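PDB 4X1O: 16S rRNA (adenine(1408)-N(1))-methyltransferase from Catenulispora acidiphila, which probably methylates N1 of adenine 1408 in 16S ribosomal RNA, with S-adenosyl-L-methionine as the methyl donor. Local coordinates for residues A[147-152]-A[198-203]; A[154-159]-A[237-242]; A[165-170]-A[178-183]; A[205-210]-A[229-234]. One frame throughout, in Å; residues are numbered along the deposited sequence.

Contact 1: A[147-152]-A[198-203]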
loop_
_atom_site.group_PDB
_atom_site.type_symbol
_atom_site.label_atom_id
_atom_site.label_comp_id
_atom_site.label_asym_id
_atom_site.label_seq_id
_atom_site.Cartn_x
_atom_site.Cartn_y
_atom_site.Cartn_z
ATOM N N GLY A 147 10.352 6.492 -3.187
ATOM C CA GLY A 147 9.747 6.456 -1.867
ATOM C C GLY A 147 9.350 5.045 -1.489
ATOM O O GLY A 147 9.586 4.595 -0.361
ATOM N N LEU A 148 8.739 4.339 -2.436
ATOM C CA LEU A 148 8.389 2.937 -2.226
ATOM C C LEU A 148 9.639 2.105 -1.941
ATOM O O LEU A 148 9.655 1.290 -1.016
ATOM C CB LEU A 148 7.655 2.389 -3.440
ATOM C CG LEU A 148 6.266 2.970 -3.688
ATOM C CD1 LEU A 148 5.756 2.489 -5.034
ATOM C CD2 LEU A 148 5.326 2.540 -2.564
ATOM N N ARG A 149 10.696 2.307 -2.729
ATOM C CA ARG A 149 11.913 1.523 -2.531
ATOM C C ARG A 149 12.573 1.852 -1.200
ATOM O O ARG A 149 13.139 0.972 -0.553
ATOM C CB ARG A 149 12.910 1.757 -3.678
ATOM C CG ARG A 149 14.243 0.992 -3.520
ATOM C CD ARG A 149 14.033 -0.532 -3.497
ATOM N NE ARG A 149 15.301 -1.230 -3.277
ATOM C CZ ARG A 149 15.840 -1.435 -2.082
ATOM N NH1 ARG A 149 15.233 -0.969 -0.987
ATOM N NH2 ARG A 149 16.997 -2.084 -1.976
ATOM N N ALA A 150 12.490 3.124 -0.797
ATOM C CA ALA A 150 13.095 3.576 0.453
ATOM C C ALA A 150 12.588 2.813 1.673
ATOM O O ALA A 150 13.357 2.570 2.602
ATOM C CB ALA A 150 12.859 5.062 0.650
ATOM N N VAL A 151 11.310 2.441 1.688
ATOM C CA VAL A 151 10.773 1.787 2.899
ATOM C C VAL A 151 11.089 0.294 2.915
ATOM O O VAL A 151 10.896 -0.383 3.911
ATOM C CB VAL A 151 9.243 1.996 3.056
ATOM C CG1 VAL A 151 8.912 3.471 3.058
ATOM C CG2 VAL A 151 8.453 1.246 1.981
ATOM N N ALA A 152 11.597 -0.226 1.802
ATOM C CA ALA A 152 11.801 -1.672 1.669
ATOM C C ALA A 152 13.178 -2.170 2.103
ATOM O O ALA A 152 14.187 -1.496 1.865
ATOM C CB ALA A 152 11.556 -2.084 0.205
ATOM N N LEU A 198 15.252 2.264 -10.376
ATOM C CA LEU A 198 15.065 2.787 -9.035
ATOM C C LEU A 198 15.048 1.690 -7.982
ATOM O O LEU A 198 14.731 1.938 -6.827
ATOM C CB LEU A 198 13.785 3.618 -8.983
ATOM C CG LEU A 198 14.012 4.943 -9.728
ATOM C CD1 LEU A 198 12.724 5.725 -9.888
ATOM C CD2 LEU A 198 15.057 5.786 -9.004
ATOM N N GLY A 199 15.426 0.480 -8.372
ATOM C CA GLY A 199 15.599 -0.579 -7.396
ATOM C C GLY A 199 14.450 -1.564 -7.246
ATOM O O GLY A 199 14.356 -2.250 -6.236
ATOM N N TRP A 200 13.587 -1.640 -8.249
ATOM C CA TRP A 200 12.523 -2.633 -8.278
ATOM C C TRP A 200 12.635 -3.515 -9.507
ATOM O O TRP A 200 12.314 -3.089 -10.624
ATOM C CB TRP A 200 11.146 -1.977 -8.266
ATOM C CG TRP A 200 10.776 -1.304 -6.963
ATOM C CD1 TRP A 200 10.561 0.029 -6.763
ATOM C CD2 TRP A 200 10.552 -1.944 -5.709
ATOM N NE1 TRP A 200 10.220 0.261 -5.453
ATOM C CE2 TRP A 200 10.206 -0.933 -4.781
ATOM C CE3 TRP A 200 10.611 -3.273 -5.272
ATOM C CZ2 TRP A 200 9.912 -1.211 -3.452
ATOM C CZ3 TRP A 200 10.318 -3.554 -3.938
ATOM C CH2 TRP A 200 9.975 -2.517 -3.043
ATOM N N GLN A 201 13.095 -4.740 -9.302
ATOM C CA GLN A 201 13.265 -5.672 -10.421
ATOM C C GLN A 201 11.920 -6.365 -10.649
ATOM O O GLN A 201 11.463 -7.141 -9.815
ATOM C CB GLN A 201 14.377 -6.673 -10.118
ATOM C CG GLN A 201 14.826 -7.514 -11.327
ATOM C CD GLN A 201 15.689 -6.709 -12.283
ATOM O OE1 GLN A 201 16.687 -6.099 -11.877
ATOM N NE2 GLN A 201 15.307 -6.688 -13.558
ATOM N N VAL A 202 11.275 -6.066 -11.773
ATOM C CA VAL A 202 9.935 -6.599 -12.027
ATOM C C VAL A 202 9.964 -8.120 -12.244
ATOM O O VAL A 202 10.801 -8.639 -12.982
ATOM C CB VAL A 202 9.300 -5.887 -13.240
ATOM C CG1 VAL A 202 7.970 -6.546 -13.636
ATOM C CG2 VAL A 202 9.061 -4.404 -12.901
ATOM N N ALA A 203 9.045 -8.833 -11.600
ATOM C CA ALA A 203 8.997 -10.295 -11.703
ATOM C C ALA A 203 7.805 -10.804 -12.507
ATOM O O ALA A 203 7.884 -11.852 -13.164
ATOM C CB ALA A 203 8.976 -10.913 -10.308
#
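R149 lies over the indole of W200, packing helix 142-151 against the start of the edge strand 200-212 in a class I, Rossmann-like methyltransferase fold. The arginine leaves the helix with CG anti to the backbone N (chi1 178°), a course that carries it along the chain at L198 and G199. CB sits 3.6 Å from W200 NE1, and CG lies 3.5 Å from the carbonyl O of L198. The chain bends at chi2, placing CD over the centre of the tryptophan's six-membered ring, 4.2 Å from its centroid and 17° off the normal, a CH-pi contact. The same CD is also 3.2 Å from G199 O, which lies at the edge of the guanidinium. NE is hydrogen-bonded to the carbonyl of V240, so the polar end of R149 is tied to the chain just after strand 229-239.

G199 has positive phi as the C-prime residue of the Schellman motif that ends helix 191-197, and W200 follows directly. The indole NE1 makes a weak hydrogen bond to L145 O, one turn back in the opposite helix. L148 turns its CB toward the indole, while its side chain also touches I110, a residue of the S-adenosyl-L-methionine site. At the far end of the ring, A152 CB approaches W200 CH2 obliquely at 3.6 Å.

Contact 2: A[154-159]-A[237-242]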
loop_
_atom_site.group_PDB
_atom_site.type_symbol
_atom_site.label_atom_id
_atom_site.label_comp_id
_atom_site.label_asym_id
_atom_site.label_seq_id
_atom_site.Cartn_x
_atom_site.Cartn_y
_atom_site.Cartn_z
ATOM N N PRO A 154 16.169 -4.926 1.356
ATOM C CA PRO A 154 16.554 -5.645 0.133
ATOM C C PRO A 154 15.868 -7.004 0.050
ATOM O O PRO A 154 15.775 -7.709 1.061
ATOM C CB PRO A 154 18.079 -5.801 0.269
ATOM C CG PRO A 154 18.488 -4.703 1.203
ATOM C CD PRO A 154 17.333 -4.529 2.169
ATOM N N GLY A 155 15.367 -7.350 -1.135
ATOM C CA GLY A 155 14.701 -8.622 -1.340
ATOM C C GLY A 155 13.202 -8.582 -1.073
ATOM O O GLY A 155 12.490 -9.530 -1.376
ATOM N N ALA A 156 12.712 -7.496 -0.481
ATOM C CA ALA A 156 11.277 -7.370 -0.239
ATOM C C ALA A 156 10.481 -7.325 -1.532
ATOM O O ALA A 156 10.853 -6.599 -2.449
ATOM C CB ALA A 156 10.984 -6.092 0.591
ATOM N N PRO A 157 9.375 -8.075 -1.600
ATOM C CA PRO A 157 8.496 -7.961 -2.766
ATOM C C PRO A 157 7.669 -6.687 -2.714
ATOM O O PRO A 157 7.311 -6.190 -1.638
ATOM C CB PRO A 157 7.576 -9.187 -2.665
ATOM C CG PRO A 157 8.025 -9.956 -1.477
ATOM C CD PRO A 157 8.893 -9.079 -0.637
ATOM N N LEU A 158 7.409 -6.146 -3.895
ATOM C CA LEU A 158 6.452 -5.075 -4.051
ATOM C C LEU A 158 5.288 -5.631 -4.840
ATOM O O LEU A 158 5.486 -6.266 -5.865
ATOM C CB LEU A 158 7.062 -3.882 -4.758
ATOM C CG LEU A 158 6.084 -2.851 -5.328
ATOM C CD1 LEU A 158 5.460 -1.981 -4.238
ATOM C CD2 LEU A 158 6.816 -1.995 -6.341
ATOM N N GLU A 159 4.074 -5.429 -4.352
ATOM C CA GLU A 159 2.900 -5.911 -5.077
ATOM C C GLU A 159 2.031 -4.703 -5.334
ATOM O O GLU A 159 1.664 -4.003 -4.397
ATOM C CB GLU A 159 2.126 -6.965 -4.288
ATOM C CG GLU A 159 2.784 -8.331 -4.254
ATOM C CD GLU A 159 3.214 -8.721 -2.859
ATOM O OE1 GLU A 159 3.158 -7.852 -1.963
ATOM O OE2 GLU A 159 3.601 -9.893 -2.658
ATOM N N ALA A 237 7.339 -6.978 -8.050
ATOM C CA ALA A 237 8.752 -6.660 -8.200
ATOM C C ALA A 237 9.491 -7.037 -6.927
ATOM O O ALA A 237 8.876 -7.359 -5.903
ATOM C CB ALA A 237 8.945 -5.178 -8.504
ATOM N N VAL A 238 10.811 -7.030 -7.006
ATOM C CA VAL A 238 11.642 -7.347 -5.859
ATOM C C VAL A 238 12.632 -6.209 -5.628
ATOM O O VAL A 238 13.229 -5.680 -6.569
ATOM C CB VAL A 238 12.390 -8.672 -6.072
ATOM C CG1 VAL A 238 13.447 -8.870 -4.995
ATOM C CG2 VAL A 238 11.386 -9.828 -6.106
ATOM N N ALA A 239 12.803 -5.819 -4.370
ATOM C CA ALA A 239 13.737 -4.755 -4.017
ATOM C C ALA A 239 15.193 -5.155 -4.265
ATOM O O ALA A 239 15.679 -6.147 -3.713
ATOM C CB ALA A 239 13.549 -4.348 -2.533
ATOM N N VAL A 240 15.856 -4.381 -5.125
ATOM C CA VAL A 240 17.248 -4.590 -5.497
ATOM C C VAL A 240 17.985 -3.249 -5.417
ATOM O O VAL A 240 17.385 -2.202 -5.166
ATOM C CB VAL A 240 17.376 -5.207 -6.945
ATOM C CG1 VAL A 240 16.783 -6.631 -6.995
ATOM C CG2 VAL A 240 16.703 -4.319 -7.978
ATOM N N ASP A 241 19.294 -3.259 -5.632
ATOM C CA ASP A 241 20.038 -2.007 -5.656
ATOM C C ASP A 241 19.553 -1.121 -6.800
ATOM O O ASP A 241 19.393 -1.582 -7.928
ATOM C CB ASP A 241 21.538 -2.256 -5.837
ATOM C CG ASP A 241 22.231 -2.711 -4.566
ATOM O OD1 ASP A 241 21.612 -2.711 -3.487
ATOM O OD2 ASP A 241 23.429 -3.054 -4.658
ATOM N N PRO A 242 19.312 0.160 -6.521
ATOM C CA PRO A 242 19.027 1.055 -7.644
ATOM C C PRO A 242 20.254 1.210 -8.530
ATOM O O PRO A 242 21.357 0.862 -8.097
ATOM C CB PRO A 242 18.688 2.391 -6.961
ATOM C CG PRO A 242 18.310 2.022 -5.569
ATOM C CD PRO A 242 19.160 0.831 -5.223
#
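P157 and V238 form a non-hydrogen-bonded antiparallel pair, and L158 with A237 the hydrogen-bonded pair beside it, in two short strands whose directions differ by 141°. The second pair closes a two-bond ring: L158 N gives to A237 O at 2.8 Å, and A237 N returns to L158 O at 3.0 Å. These two bonds differ in shape, because the donor to L158 O lies in the carbonyl plane whereas the donor to A237 O stands 40° above its plane. The P157 CA-H also points at A237 O, 3.2 Å away. P157 has no N-H to offer; the pairing goes on past it through A239 N to A156 O at 2.8 Å, and then through G155 N to A239 O, so the bonding outlasts strand 157-159 and takes in the turn ahead of it.

Side chains separate onto two faces. With chi1 trans (169°), V238 brings its CG1 methyl against G155, 3.8 Å from the glycine O, on the same face as P157. On the other face L158 CB and A237 CB lie side by side at 4.4 Å, and A239 CB rests 3.5 Å from A156 O.

L158, A237 and A239 all bear on the indole of W200, which lies between them and helix 142-151. Strand 157-163 is flanked on its far side by the parallel strand 123-127, whose V124 and V126 touch L158, while strand 229-239 is bordered by the antiparallel strand 200-212.

Contact 3: A[165-170]-A[178-183]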
loop_
_atom_site.group_PDB
_atom_site.type_symbol
_atom_site.label_atom_id
_atom_site.label_comp_id
_atom_site.label_asym_id
_atom_site.label_seq_id
_atom_site.Cartn_x
_atom_site.Cartn_y
_atom_site.Cartn_z
ATOM N N SER A 165 -10.969 -0.651 -14.025
ATOM C CA SER A 165 -12.188 0.103 -14.284
ATOM C C SER A 165 -11.935 1.606 -14.236
ATOM O O SER A 165 -12.756 2.388 -14.707
ATOM C CB SER A 165 -13.287 -0.273 -13.288
ATOM O OG SER A 165 -12.934 0.117 -11.975
ATOM N N ILE A 166 -10.793 2.017 -13.687
ATOM C CA ILE A 166 -10.461 3.445 -13.666
ATOM C C ILE A 166 -10.222 3.989 -15.075
ATOM O O ILE A 166 -10.237 5.191 -15.288
ATOM C CB ILE A 166 -9.215 3.745 -12.807
ATOM C CG1 ILE A 166 -7.978 3.045 -13.376
ATOM C CG2 ILE A 166 -9.457 3.363 -11.348
ATOM C CD1 ILE A 166 -6.693 3.374 -12.615
ATOM N N TRP A 167 -10.005 3.112 -16.050
ATOM C CA TRP A 167 -9.803 3.615 -17.403
ATOM C C TRP A 167 -11.085 3.571 -18.221
ATOM O O TRP A 167 -11.070 3.804 -19.435
ATOM C CB TRP A 167 -8.657 2.857 -18.078
ATOM C CG TRP A 167 -7.362 3.611 -17.923
ATOM C CD1 TRP A 167 -7.078 4.853 -18.421
ATOM C CD2 TRP A 167 -6.226 3.227 -17.154
ATOM N NE1 TRP A 167 -5.818 5.243 -18.049
ATOM C CE2 TRP A 167 -5.274 4.265 -17.266
ATOM C CE3 TRP A 167 -5.907 2.102 -16.392
ATOM C CZ2 TRP A 167 -4.031 4.204 -16.652
ATOM C CZ3 TRP A 167 -4.668 2.048 -15.785
ATOM C CH2 TRP A 167 -3.748 3.090 -15.917
ATOM N N ARG A 168 -12.204 3.326 -17.545
ATOM C CA ARG A 168 -13.510 3.469 -18.175
ATOM C C ARG A 168 -14.152 4.746 -17.658
ATOM O O ARG A 168 -13.996 5.082 -16.487
ATOM C CB ARG A 168 -14.390 2.251 -17.893
ATOM C CG ARG A 168 -13.768 0.947 -18.366
ATOM C CD ARG A 168 -13.631 0.925 -19.882
ATOM N NE ARG A 168 -12.441 0.201 -20.319
ATOM C CZ ARG A 168 -11.593 0.644 -21.244
ATOM N NH1 ARG A 168 -11.809 1.811 -21.840
ATOM N NH2 ARG A 168 -10.535 -0.080 -21.578
ATOM N N GLU A 169 -14.846 5.466 -18.535
ATOM C CA GLU A 169 -15.453 6.744 -18.171
ATOM C C GLU A 169 -16.453 6.572 -17.031
ATOM O O GLU A 169 -17.216 5.605 -17.017
ATOM C CB GLU A 169 -16.136 7.375 -19.384
ATOM C CG GLU A 169 -15.224 7.554 -20.593
ATOM C CD GLU A 169 -14.309 8.764 -20.477
ATOM O OE1 GLU A 169 -14.559 9.627 -19.606
ATOM O OE2 GLU A 169 -13.342 8.856 -21.265
ATOM N N PRO A 170 -16.442 7.501 -16.058
ATOM C CA PRO A 170 -15.551 8.668 -15.969
ATOM C C PRO A 170 -14.161 8.343 -15.414
ATOM O O PRO A 170 -14.019 7.810 -14.312
ATOM C CB PRO A 170 -16.301 9.602 -15.020
ATOM C CG PRO A 170 -17.033 8.675 -14.118
ATOM C CD PRO A 170 -17.423 7.482 -14.958
ATOM N N LEU A 178 -3.584 9.950 -19.560
ATOM C CA LEU A 178 -2.691 8.819 -19.819
ATOM C C LEU A 178 -3.424 7.671 -20.475
ATOM O O LEU A 178 -4.573 7.382 -20.139
ATOM C CB LEU A 178 -2.048 8.334 -18.521
ATOM C CG LEU A 178 -1.432 9.421 -17.632
ATOM C CD1 LEU A 178 -0.929 8.799 -16.332
ATOM C CD2 LEU A 178 -0.318 10.149 -18.359
ATOM N N PRO A 179 -2.750 6.987 -21.405
ATOM C CA PRO A 179 -3.346 5.794 -22.016
ATOM C C PRO A 179 -3.378 4.630 -21.040
ATOM O O PRO A 179 -2.562 4.560 -20.103
ATOM C CB PRO A 179 -2.422 5.502 -23.206
ATOM C CG PRO A 179 -1.111 6.111 -22.827
ATOM C CD PRO A 179 -1.431 7.316 -21.971
ATOM N N GLU A 180 -4.333 3.729 -21.232
ATOM C CA GLU A 180 -4.496 2.625 -20.303
ATOM C C GLU A 180 -3.224 1.805 -20.197
ATOM O O GLU A 180 -2.620 1.420 -21.205
ATOM C CB GLU A 180 -5.671 1.733 -20.712
ATOM C CG GLU A 180 -5.858 0.548 -19.776
ATOM C CD GLU A 180 -7.180 -0.162 -19.977
ATOM O OE1 GLU A 180 -7.934 0.252 -20.879
ATOM O OE2 GLU A 180 -7.453 -1.137 -19.245
ATOM N N LEU A 181 -2.818 1.556 -18.963
ATOM C CA LEU A 181 -1.661 0.722 -18.685
ATOM C C LEU A 181 -2.059 -0.751 -18.746
ATOM O O LEU A 181 -2.974 -1.197 -18.055
ATOM C CB LEU A 181 -1.068 1.075 -17.316
ATOM C CG LEU A 181 0.279 0.466 -16.926
ATOM C CD1 LEU A 181 1.405 0.861 -17.899
ATOM C CD2 LEU A 181 0.602 0.866 -15.499
ATOM N N THR A 182 -1.381 -1.489 -19.612
ATOM C CA THR A 182 -1.652 -2.908 -19.825
ATOM C C THR A 182 -0.346 -3.650 -19.623
ATOM O O THR A 182 0.709 -3.014 -19.559
ATOM C CB THR A 182 -2.181 -3.179 -21.243
ATOM O OG1 THR A 182 -1.111 -2.985 -22.172
ATOM C CG2 THR A 182 -3.333 -2.245 -21.585
ATOM N N PRO A 183 -0.390 -4.989 -19.517
ATOM C CA PRO A 183 0.891 -5.685 -19.358
ATOM C C PRO A 183 1.893 -5.401 -20.489
ATOM O O PRO A 183 3.091 -5.295 -20.228
ATOM C CB PRO A 183 0.483 -7.162 -19.344
ATOM C CG PRO A 183 -0.896 -7.147 -18.763
ATOM C CD PRO A 183 -1.539 -5.897 -19.313
#
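The indole of W167 carries backbone on one face: E180 CA stands 3.5 Å above the plane over its centre, a CH-pi contact made with the five-membered ring, and L181 N lies over the same face nearer the rim. The opposite face is met by CG1 of I166, the preceding residue, offset toward the rim. At the pyrrole edge NE1 donates to the carbonyl of L178, a bond of 3.2 Å that is bent (144° at the hydrogen), with the acceptor tilted somewhat from the ring plane and the donor well above the carbonyl plane. The benzene end reaches L181, where CH2 is 3.6 Å from CB.

Both segments belong to the long connection between strand 157-163 and helix 183-188, on the way from the fifth to the sixth strand of the methyltransferase core. T182 ends the connection as the N-cap of helix 183-188.

E180 has a trans first torsion and runs extended past CG. This course takes the side chain obliquely across the indole, CG 3.7 Å from W167 CE3, with the carboxylate plane only 14° from that of the ring. Its OE1 is met by R168 NH2 at 2.7 Å in a salt bridge, the guanidinium turned 59° from the carboxylate. R168 starts out away from the 178-183 segment and must bend at chi2 and chi3 to get there. Helix 131-139 adds V138 against W167, and R135 and L139 against L178.

Contact 4: A[205-210]-A[229-234]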
loop_
_atom_site.group_PDB
_atom_site.type_symbol
_atom_site.label_atom_id
_atom_site.label_comp_id
_atom_site.label_asym_id
_atom_site.label_seq_id
_atom_site.Cartn_x
_atom_site.Cartn_y
_atom_site.Cartn_z
ATOM N N VAL A 205 3.886 -9.345 -14.421
ATOM C CA VAL A 205 2.851 -8.360 -14.692
ATOM C C VAL A 205 1.726 -9.066 -15.422
ATOM O O VAL A 205 1.951 -9.678 -16.473
ATOM C CB VAL A 205 3.330 -7.187 -15.589
ATOM C CG1 VAL A 205 2.243 -6.148 -15.689
ATOM C CG2 VAL A 205 4.635 -6.569 -15.065
ATOM N N ARG A 206 0.520 -9.005 -14.870
ATOM C CA ARG A 206 -0.600 -9.670 -15.527
ATOM C C ARG A 206 -1.905 -9.043 -15.117
ATOM O O ARG A 206 -2.007 -8.413 -14.061
ATOM C CB ARG A 206 -0.643 -11.171 -15.197
ATOM C CG ARG A 206 -1.052 -11.464 -13.746
ATOM C CD ARG A 206 -1.138 -12.952 -13.461
ATOM N NE ARG A 206 0.170 -13.609 -13.503
ATOM C CZ ARG A 206 0.341 -14.916 -13.375
ATOM N NH1 ARG A 206 -0.716 -15.696 -13.193
ATOM N NH2 ARG A 206 1.565 -15.447 -13.422
ATOM N N LEU A 207 -2.914 -9.242 -15.962
ATOM C CA LEU A 207 -4.282 -8.958 -15.583
ATOM C C LEU A 207 -4.847 -10.150 -14.851
ATOM O O LEU A 207 -4.590 -11.302 -15.213
ATOM C CB LEU A 207 -5.151 -8.638 -16.805
ATOM C CG LEU A 207 -4.858 -7.317 -17.504
ATOM C CD1 LEU A 207 -5.750 -7.177 -18.720
ATOM C CD2 LEU A 207 -5.097 -6.158 -16.540
ATOM N N VAL A 208 -5.632 -9.878 -13.816
ATOM C CA VAL A 208 -6.324 -10.945 -13.128
ATOM C C VAL A 208 -7.808 -10.577 -13.101
ATOM O O VAL A 208 -8.266 -9.834 -12.224
ATOM C CB VAL A 208 -5.775 -11.175 -11.710
ATOM C CG1 VAL A 208 -6.478 -12.344 -11.070
ATOM C CG2 VAL A 208 -4.254 -11.407 -11.736
ATOM N N PRO A 209 -8.561 -11.052 -14.096
ATOM C CA PRO A 209 -10.005 -10.829 -14.162
ATOM C C PRO A 209 -10.694 -11.434 -12.963
ATOM O O PRO A 209 -10.190 -12.409 -12.391
ATOM C CB PRO A 209 -10.416 -11.551 -15.452
ATOM C CG PRO A 209 -9.152 -11.489 -16.299
ATOM C CD PRO A 209 -8.065 -11.748 -15.301
ATOM N N HIS A 210 -11.825 -10.840 -12.600
ATOM C CA HIS A 210 -12.683 -11.334 -11.522
ATOM C C HIS A 210 -11.964 -11.493 -10.181
ATOM O O HIS A 210 -12.200 -12.446 -9.437
ATOM C CB HIS A 210 -13.337 -12.637 -11.964
ATOM C CG HIS A 210 -14.187 -12.469 -13.185
ATOM N ND1 HIS A 210 -13.874 -13.046 -14.396
ATOM C CD2 HIS A 210 -15.303 -11.729 -13.395
ATOM C CE1 HIS A 210 -14.782 -12.701 -15.293
ATOM N NE2 HIS A 210 -15.662 -11.902 -14.710
ATOM N N THR A 229 -16.431 -7.888 -7.883
ATOM C CA THR A 229 -15.134 -8.215 -8.442
ATOM C C THR A 229 -14.713 -7.161 -9.444
ATOM O O THR A 229 -15.536 -6.378 -9.919
ATOM C CB THR A 229 -15.114 -9.592 -9.155
ATOM O OG1 THR A 229 -15.884 -9.523 -10.361
ATOM C CG2 THR A 229 -15.646 -10.692 -8.265
ATOM N N GLU A 230 -13.434 -7.187 -9.791
ATOM C CA GLU A 230 -12.904 -6.303 -10.807
ATOM C C GLU A 230 -11.687 -6.942 -11.448
ATOM O O GLU A 230 -11.040 -7.806 -10.858
ATOM C CB GLU A 230 -12.534 -4.946 -10.205
ATOM C CG GLU A 230 -12.160 -3.897 -11.241
ATOM C CD GLU A 230 -11.913 -2.537 -10.637
ATOM O OE1 GLU A 230 -12.262 -2.328 -9.459
ATOM O OE2 GLU A 230 -11.372 -1.677 -11.351
ATOM N N THR A 231 -11.393 -6.537 -12.677
ATOM C CA THR A 231 -10.140 -6.925 -13.283
ATOM C C THR A 231 -9.037 -6.067 -12.701
ATOM O O THR A 231 -9.140 -4.841 -12.680
ATOM C CB THR A 231 -10.171 -6.756 -14.799
ATOM O OG1 THR A 231 -11.216 -7.574 -15.341
ATOM C CG2 THR A 231 -8.846 -7.179 -15.391
ATOM N N VAL A 232 -7.985 -6.713 -12.226
ATOM C CA VAL A 232 -6.886 -6.009 -11.599
ATOM C C VAL A 232 -5.618 -6.173 -12.403
ATOM O O VAL A 232 -5.291 -7.280 -12.811
ATOM C CB VAL A 232 -6.675 -6.521 -10.158
ATOM C CG1 VAL A 232 -5.363 -5.995 -9.559
ATOM C CG2 VAL A 232 -7.866 -6.127 -9.310
ATOM N N LEU A 233 -4.913 -5.068 -12.629
ATOM C CA LEU A 233 -3.559 -5.134 -13.164
ATOM C C LEU A 233 -2.632 -5.356 -11.986
ATOM O O LEU A 233 -2.593 -4.554 -11.054
ATOM C CB LEU A 233 -3.193 -3.863 -13.917
ATOM C CG LEU A 233 -1.760 -3.757 -14.433
ATOM C CD1 LEU A 233 -1.480 -4.812 -15.482
ATOM C CD2 LEU A 233 -1.504 -2.358 -14.984
ATOM N N HIS A 234 -1.916 -6.471 -12.015
ATOM C CA HIS A 234 -1.076 -6.839 -10.899
ATOM C C HIS A 234 0.374 -6.831 -11.314
ATOM O O HIS A 234 0.740 -7.470 -12.298
ATOM C CB HIS A 234 -1.468 -8.220 -10.369
ATOM C CG HIS A 234 -0.847 -8.552 -9.052
ATOM N ND1 HIS A 234 0.332 -9.259 -8.942
ATOM C CD2 HIS A 234 -1.230 -8.259 -7.788
ATOM C CE1 HIS A 234 0.644 -9.392 -7.667
ATOM N NE2 HIS A 234 -0.287 -8.795 -6.943
HETATM O O HOH W 1 -13.223 -8.882 -14.132
#
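H210, H234 and T231 give up the most surface where strand 200-212 runs antiparallel to strand 229-239. H234 is held through its backbone: its N donates to R206 O at 2.8 Å, nearly straight (169° at the hydrogen), and its O receives R206 N at 3.0 Å. Its CB lies beside R206 O, and the imidazole reaches toward strand 157-163, where it touches E159 and S161. V208 and V232 form a second two-bond ring, in which V232 N stands above the plane of the V208 carbonyl.

T231 lies where the pairing gives way to a corner at P209 and H210. Its CG2 meets L207 CD2 at 4.1 Å, while OG1 lies 3.7 Å from P209 CA. A water is hydrogen-bonded to T231 OG1 at 2.7 Å and accepts from H210 N at 2.9 Å, bridging the strands where their backbones do not bond directly. On the other side of its own strand T231 is bonded to T164.

H210 takes positive phi at the corner. The same water lies over one face of its imidazole, toward the rim, and T229 OG1 lies in plane at the edge, 3.8 Å from CD2.

The connection between the strands carries S217 and S218 of the S-adenosyl-L-homocysteine site; the seventh, reversed strand lies between the fifth and the sixth, the 3-2-1-4-5-7-6 order characteristic of class I methyltransferases.

Overall arrangement
Contacts 1, 2 and 4 share the end of the central sheet where the reversed strand 229-239 lies between 157-163 and 200-212. Contacts 1 and 2 have centres 5 Å apart: backbone bonds link G199 with V240 and Q201 with V238, and W200 CZ3 packs 3.4 Å from L158 CB. Contact 4, centred about 21 Å from both, pairs 200-212 and 229-239 further along, using one strand from each. Contact 3 lies about 12 Å from contact 4 between centres, joined by S165 OG and E230 OE2 at 2.5 Å. The cofactor is not bound here; between side chains, L148 is about 4 Å from I110 and 5 Å from L133 of its site, and E230 about 7 Å from S217.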